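Local atomic coordinates of hydrolase, isochorismatase family (Pseudomonas putida, PDB entry 4L07), a protein that probably hydrolyses the amide bond of maleamate to release ammonia, as a maleamate amidase of the isochorismatase family. Residues A[29-32]-A[33-36]; A[184-187]-A[188-192]. One frame throughout, in Å; residues are numbered along the deposited sequence.

Contact 1 of 2, residues A[29-32]-A[33-36]; sequences FSYG and FTDL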
ATOM      1  N   PHE A  29     -20.957   7.990   3.703  1.00 20.32           N
ATOM      2  CA  PHE A  29     -22.286   8.579   3.898  1.00 21.20           C
ATOM      3  C   PHE A  29     -22.492   9.689   2.850  1.00 21.19           C
ATOM      4  O   PHE A  29     -22.751  10.848   3.186  1.00 22.08           O
ATOM      5  CB  PHE A  29     -22.488   9.113   5.328  1.00 21.12           C
ATOM      6  CG  PHE A  29     -22.983   8.082   6.326  1.00 21.54           C
ATOM      7  CD1 PHE A  29     -23.731   6.974   5.922  1.00 21.37           C
ATOM      8  CD2 PHE A  29     -22.737   8.254   7.686  1.00 21.99           C
ATOM      9  CE1 PHE A  29     -24.190   6.046   6.855  1.00 21.62           C
ATOM     10  CE2 PHE A  29     -23.191   7.332   8.623  1.00 22.23           C
ATOM     11  CZ  PHE A  29     -23.919   6.224   8.205  1.00 22.19           C
ATOM     12  N   SER A  30     -22.342   9.317   1.583  1.00 21.69           N
ATOM     13  CA  SER A  30     -22.632  10.194   0.447  1.00 21.96           C
ATOM     14  C   SER A  30     -24.071   9.950   0.006  1.00 21.96           C
ATOM     15  O   SER A  30     -24.654   8.917   0.341  1.00 22.47           O
ATOM     16  CB  SER A  30     -21.665   9.919  -0.705  1.00 22.52           C
ATOM     17  OG  SER A  30     -21.849   8.615  -1.227  1.00 22.88           O
ATOM     18  N   TYR A  31     -24.646  10.890  -0.739  1.00 22.66           N
ATOM     19  CA  TYR A  31     -26.034  10.744  -1.195  1.00 22.18           C
ATOM     20  C   TYR A  31     -26.265   9.461  -2.002  1.00 21.83           C
ATOM     21  O   TYR A  31     -27.334   8.866  -1.930  1.00 21.71           O
ATOM     22  CB  TYR A  31     -26.490  11.973  -1.985  1.00 23.50           C
ATOM     23  CG  TYR A  31     -26.650  13.206  -1.123  1.00 24.67           C
ATOM     24  CD1 TYR A  31     -27.640  13.268  -0.135  1.00 24.58           C
ATOM     25  CD2 TYR A  31     -25.811  14.307  -1.284  1.00 25.33           C
ATOM     26  CE1 TYR A  31     -27.788  14.397   0.660  1.00 25.26           C
ATOM     27  CE2 TYR A  31     -25.948  15.434  -0.489  1.00 25.63           C
ATOM     28  CZ  TYR A  31     -26.941  15.475   0.476  1.00 25.88           C
ATOM     29  OH  TYR A  31     -27.076  16.597   1.259  1.00 26.08           O
ATOM     30  N   GLY A  32     -25.255   9.037  -2.757  1.00 20.92           N
ATOM     31  CA  GLY A  32     -25.328   7.792  -3.524  1.00 20.78           C
ATOM     32  C   GLY A  32     -25.643   6.577  -2.666  1.00 20.40           C
ATOM     33  O   GLY A  32     -26.244   5.613  -3.144  1.00 21.47           O
ATOM     34  N   PHE A  33     -25.248   6.639  -1.397  1.00 20.54           N
ATOM     35  CA  PHE A  33     -25.473   5.556  -0.452  1.00 20.32           C
ATOM     36  C   PHE A  33     -26.578   5.845   0.574  1.00 21.02           C
ATOM     37  O   PHE A  33     -27.010   4.933   1.262  1.00 21.87           O
ATOM     38  CB  PHE A  33     -24.164   5.179   0.254  1.00 20.19           C
ATOM     39  CG  PHE A  33     -23.124   4.623  -0.679  1.00 20.17           C
ATOM     40  CD1 PHE A  33     -23.192   3.302  -1.108  1.00 20.03           C
ATOM     41  CD2 PHE A  33     -22.086   5.426  -1.150  1.00 20.66           C
ATOM     42  CE1 PHE A  33     -22.246   2.789  -1.984  1.00 20.06           C
ATOM     43  CE2 PHE A  33     -21.137   4.917  -2.027  1.00 20.02           C
ATOM     44  CZ  PHE A  33     -21.219   3.598  -2.445  1.00 20.07           C
ATOM     45  N   THR A  34     -27.037   7.096   0.662  1.00 21.54           N
ATOM     46  CA  THR A  34     -27.985   7.494   1.722  1.00 22.39           C
ATOM     47  C   THR A  34     -29.312   8.072   1.222  1.00 22.88           C
ATOM     48  O   THR A  34     -30.255   8.212   2.012  1.00 23.89           O
ATOM     49  CB  THR A  34     -27.371   8.532   2.683  1.00 22.06           C
ATOM     50  OG1 THR A  34     -27.080   9.731   1.954  1.00 21.69           O
ATOM     51  CG2 THR A  34     -26.087   7.999   3.318  1.00 21.95           C
ATOM     52  N   ASP A  35     -29.376   8.451  -0.054  1.00 23.31           N
ATOM     53  CA  ASP A  35     -30.612   9.010  -0.629  1.00 24.50           C
ATOM     54  C   ASP A  35     -31.324   7.978  -1.501  1.00 24.29           C
ATOM     55  O   ASP A  35     -30.856   7.640  -2.588  1.00 24.05           O
ATOM     56  CB  ASP A  35     -30.301  10.287  -1.426  1.00 24.47           C
ATOM     57  CG  ASP A  35     -31.551  10.983  -1.958  1.00 25.65           C
ATOM     58  OD1 ASP A  35     -32.607  10.327  -2.098  1.00 25.42           O
ATOM     59  OD2 ASP A  35     -31.456  12.198  -2.250  1.00 26.02           O
ATOM     60  N   LEU A  36     -32.480   7.502  -1.036  1.00 25.27           N
ATOM     61  CA  LEU A  36     -33.162   6.366  -1.670  1.00 25.15           C
ATOM     62  C   LEU A  36     -33.603   6.554  -3.130  1.00 25.13           C
ATOM     63  O   LEU A  36     -34.079   5.607  -3.761  1.00 24.67           O
ATOM     64  CB  LEU A  36     -34.329   5.876  -0.795  1.00 25.98           C
ATOM     65  CG  LEU A  36     -33.933   5.203   0.529  1.00 26.81           C
ATOM     66  CD1 LEU A  36     -35.121   5.109   1.474  1.00 29.05           C
ATOM     67  CD2 LEU A  36     -33.315   3.826   0.311  1.00 27.56           C
TER
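The ring edge of F33 meets S30 within the single short turn of helix 31-34, where S30 OG lies 3.2 Å from F33 CD2, near the ring plane. The backbone brings them together: S30, at the N-cap position, offers its carbonyl to the amide of F33, with F33 N and S30 O 2.9 Å apart. M89, R174 and I70 pack around the same phenyl group, and a sulfate, probably from the crystallisation liquor, lies about 4 Å from this side chain.

T34 brings both its branches, OG1 and CG2, close to the carbonyl oxygen of S30. Because T34 OG1 sits between the backbone N and the carbonyl carbon (chi1 63°), it comes to 3.0 Å from S30 O, while the hydroxyl is hydrogen-bonded to D102 OD2. The methyl T34 CG2 reaches F29 CD1 at 3.7 Å, and the two side chains cross at about a right angle.

Y31 closes the turn through its carbonyl, which takes a bond from D35 N (2.8 Å to Y31 O) and a weak one from T34 N. Its ring meets D35 CB only at the edge, at 4.2 Å from Y31 CD1, while R97 makes both a cation-pi contact with that ring and a salt bridge to D35 OD2, and Y31 OH is hydrogen-bonded to M103 N. The chemistry therefore implies a turn held internally by main-chain bonds, with its polar side chains committed mainly to the 97-103 region; R97 would be expected to balance the charge of D35.

Contact 2 of 2, residues A[184-187]-A[188-192]; sequences YDIQ and QKYGD. With SO4 (sulfate ion), chain E.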
ATOM      1  N   TYR A 184     -20.658  -9.636  13.341  1.00 20.18           N
ATOM      2  CA  TYR A 184     -20.158 -10.829  14.024  1.00 19.95           C
ATOM      3  C   TYR A 184     -18.667 -11.025  13.749  1.00 19.67           C
ATOM      4  O   TYR A 184     -17.870 -11.165  14.686  1.00 18.67           O
ATOM      5  CB  TYR A 184     -20.948 -12.081  13.625  1.00 20.91           C
ATOM      6  CG  TYR A 184     -20.379 -13.347  14.240  1.00 21.35           C
ATOM      7  CD1 TYR A 184     -20.620 -13.661  15.577  1.00 21.98           C
ATOM      8  CD2 TYR A 184     -19.581 -14.217  13.490  1.00 21.44           C
ATOM      9  CE1 TYR A 184     -20.096 -14.810  16.152  1.00 22.35           C
ATOM     10  CE2 TYR A 184     -19.052 -15.370  14.056  1.00 21.74           C
ATOM     11  CZ  TYR A 184     -19.317 -15.662  15.386  1.00 22.17           C
ATOM     12  OH  TYR A 184     -18.804 -16.796  15.965  1.00 22.13           O
ATOM     13  N   ASP A 185     -18.294 -11.026  12.470  1.00 19.29           N
ATOM     14  CA  ASP A 185     -16.889 -11.198  12.092  1.00 19.48           C
ATOM     15  C   ASP A 185     -15.990 -10.132  12.710  1.00 19.14           C
ATOM     16  O   ASP A 185     -14.877 -10.434  13.150  1.00 19.17           O
ATOM     17  CB  ASP A 185     -16.716 -11.189  10.572  1.00 20.21           C
ATOM     18  CG  ASP A 185     -17.263 -12.441   9.894  1.00 20.37           C
ATOM     19  OD1 ASP A 185     -17.619 -13.446  10.568  1.00 20.10           O
ATOM     20  OD2 ASP A 185     -17.324 -12.410   8.653  1.00 20.74           O
ATOM     21  N   ILE A 186     -16.463  -8.884  12.711  1.00 18.50           N
ATOM     22  CA  ILE A 186     -15.716  -7.781  13.310  1.00 18.46           C
ATOM     23  C   ILE A 186     -15.492  -8.022  14.810  1.00 18.66           C
ATOM     24  O   ILE A 186     -14.354  -8.011  15.272  1.00 19.13           O
ATOM     25  CB  ILE A 186     -16.382  -6.410  13.040  1.00 18.57           C
ATOM     26  CG1 ILE A 186     -16.268  -6.060  11.550  1.00 18.87           C
ATOM     27  CG2 ILE A 186     -15.740  -5.321  13.893  1.00 18.12           C
ATOM     28  CD1 ILE A 186     -17.252  -4.998  11.084  1.00 19.34           C
ATOM     29  N   GLN A 187     -16.571  -8.280  15.549  1.00 19.23           N
ATOM     30  CA  GLN A 187     -16.484  -8.543  16.994  1.00 19.88           C
ATOM     31  C   GLN A 187     -15.522  -9.693  17.329  1.00 20.14           C
ATOM     32  O   GLN A 187     -14.781  -9.631  18.312  1.00 19.37           O
ATOM     33  CB  GLN A 187     -17.879  -8.806  17.580  1.00 21.23           C
ATOM     34  CG  GLN A 187     -17.911  -9.081  19.086  1.00 22.71           C
ATOM     35  CD  GLN A 187     -17.298  -7.971  19.925  1.00 23.63           C
ATOM     36  OE1 GLN A 187     -17.439  -6.786  19.620  1.00 24.28           O
ATOM     37  NE2 GLN A 187     -16.621  -8.355  21.010  1.00 25.94           N
ATOM     38  N   GLN A 188     -15.521 -10.726  16.491  1.00 19.79           N
ATOM     39  CA  GLN A 188     -14.652 -11.871  16.718  1.00 19.62           C
ATOM     40  C   GLN A 188     -13.189 -11.580  16.388  1.00 19.13           C
ATOM     41  O   GLN A 188     -12.298 -11.937  17.165  1.00 19.41           O
ATOM     42  CB  GLN A 188     -15.142 -13.094  15.928  1.00 20.34           C
ATOM     43  CG  GLN A 188     -16.471 -13.662  16.426  1.00 21.74           C
ATOM     44  CD  GLN A 188     -16.454 -13.981  17.915  1.00 22.74           C
ATOM     45  OE1 GLN A 188     -17.407 -13.678  18.636  1.00 25.46           O
ATOM     46  NE2 GLN A 188     -15.365 -14.574  18.386  1.00 21.52           N
ATOM     47  N   LYS A 189     -12.950 -10.905  15.263  1.00 18.44           N
ATOM     48  CA  LYS A 189     -11.605 -10.878  14.669  1.00 18.78           C
ATOM     49  C   LYS A 189     -10.919  -9.521  14.558  1.00 18.48           C
ATOM     50  O   LYS A 189      -9.686  -9.459  14.513  1.00 18.72           O
ATOM     51  CB  LYS A 189     -11.625 -11.519  13.277  1.00 19.17           C
ATOM     52  CG  LYS A 189     -12.192 -12.931  13.243  1.00 19.31           C
ATOM     53  CD  LYS A 189     -12.007 -13.565  11.871  1.00 19.04           C
ATOM     54  CE  LYS A 189     -12.661 -14.942  11.810  1.00 18.88           C
ATOM     55  NZ  LYS A 189     -12.604 -15.524  10.439  1.00 18.67           N
ATOM     56  N   TYR A 190     -11.695  -8.443  14.490  1.00 18.36           N
ATOM     57  CA  TYR A 190     -11.140  -7.165  14.014  1.00 18.30           C
ATOM     58  C   TYR A 190     -11.291  -5.959  14.930  1.00 18.94           C
ATOM     59  O   TYR A 190     -10.407  -5.111  14.974  1.00 19.56           O
ATOM     60  CB  TYR A 190     -11.675  -6.830  12.615  1.00 18.03           C
ATOM     61  CG  TYR A 190     -11.493  -7.952  11.616  1.00 18.07           C
ATOM     62  CD1 TYR A 190     -10.223  -8.456  11.315  1.00 18.05           C
ATOM     63  CD2 TYR A 190     -12.596  -8.527  10.990  1.00 17.73           C
ATOM     64  CE1 TYR A 190     -10.063  -9.497  10.406  1.00 18.05           C
ATOM     65  CE2 TYR A 190     -12.444  -9.563  10.083  1.00 17.77           C
ATOM     66  CZ  TYR A 190     -11.181 -10.043   9.794  1.00 18.01           C
ATOM     67  OH  TYR A 190     -11.038 -11.079   8.893  1.00 18.31           O
ATOM     68  N   GLY A 191     -12.403  -5.860  15.649  1.00 18.90           N
ATOM     69  CA  GLY A 191     -12.618  -4.693  16.499  1.00 19.58           C
ATOM     70  C   GLY A 191     -13.705  -4.942  17.518  1.00 20.48           C
ATOM     71  O   GLY A 191     -14.258  -6.035  17.574  1.00 19.72           O
ATOM     72  N   ASP A 192     -13.993  -3.934  18.338  1.00 21.09           N
ATOM     73  CA  ASP A 192     -15.105  -4.024  19.279  1.00 22.13           C
ATOM     74  C   ASP A 192     -16.365  -3.367  18.728  1.00 22.06           C
ATOM     75  O   ASP A 192     -16.374  -2.166  18.434  1.00 21.47           O
ATOM     76  CB  ASP A 192     -14.724  -3.426  20.642  1.00 24.23           C
ATOM     77  CG  ASP A 192     -14.105  -4.456  21.587  1.00 26.28           C
ATOM     78  OD1 ASP A 192     -14.042  -5.649  21.220  1.00 26.79           O
ATOM     79  OD2 ASP A 192     -13.680  -4.073  22.702  1.00 26.59           O
TER
HETATM   80  S   SO4 E 301      -8.761 -16.487   9.635  1.00 18.81           S
HETATM   81  O1  SO4 E 301      -9.064 -16.707   8.206  1.00 19.28           O
HETATM   82  O2  SO4 E 301      -9.699 -15.501  10.204  1.00 20.02           O
HETATM   83  O3  SO4 E 301      -8.891 -17.765  10.374  1.00 19.65           O
HETATM   84  O4  SO4 E 301      -7.363 -16.023   9.770  1.00 19.41           O
HETATM   85  O   HOH W   1     -15.929 -15.489  11.085  1.00 20.47           O
HETATM   86  O   HOH W   2     -15.177  -7.014  23.309  1.00 35.85           O
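Q188 lays its CG over one face of the Y184 ring, a CH-pi contact with the carbon 3.8 Å from the ring centroid and 19° off the normal. The tyrosine is placed for this because its CG is anti to the backbone N (chi1 176°), which sets the ring so that one face meets CG of the glutamine one helical turn on. A serine in place of Y184 would probably leave the aliphatic part of Q188 without the face it rests on, and Y7 without the ring it meets edge-to-face.

K189 follows, its chain extended beyond CG, so that K189 NZ reaches a sulfate, 2.9 Å from its O2. A water 2.7 Å from D185 OD1 makes a weak link to K189 NZ. T145, R174 and C149 of the second subunit bind the same anion, while R151 of the same chain holds D185 OD2 in a salt bridge.

Y190 takes CB of K189 over the centre of one ring face, and Y190 N bonds to I186 O at 2.8 Å. G191 adds a second donor: G191 N lies 2.9 Å from I186 O, so this one oxygen takes two amide donors at the helix end. G191 O in turn receives a CA-H...O contact from Q187 CA at 3.4 Å.

D192 ends the walk, its carboxylate turned only 15° from the Q187 amide. A water bridges them, 2.7 Å from D192 OD1 and 3.0 Å from Q187 NE2; K85 of the second subunit makes the salt bridge to D192 OD1, and Q187 OE1 accepts from V193 N. The arrangement is the C-terminal end of the helix in a beta-alpha-beta crossover, where helix 176-189 turns into strand 192-194.

From the N terminus, strand 22-27 runs out into contact 1, whose single turn carries the chain on toward helix 45-60. Contact 2 comes much later, at the exit of helix 176-189 into strand 192-194, the outermost strand on that side of the parallel sheet within this chain. Each contact closes only a local turn; the two stand in series, neither nested nor crossed, on opposite sides of the chain's centre, with centres about 26 Å apart and no touch. Contact 1 ties its turn to the 97-103 region of its own chain, whereas contact 2 also meets the second subunit. R174 recurs: it touches F33 within the chain, and its copy in the second subunit binds the sulfate beside K189.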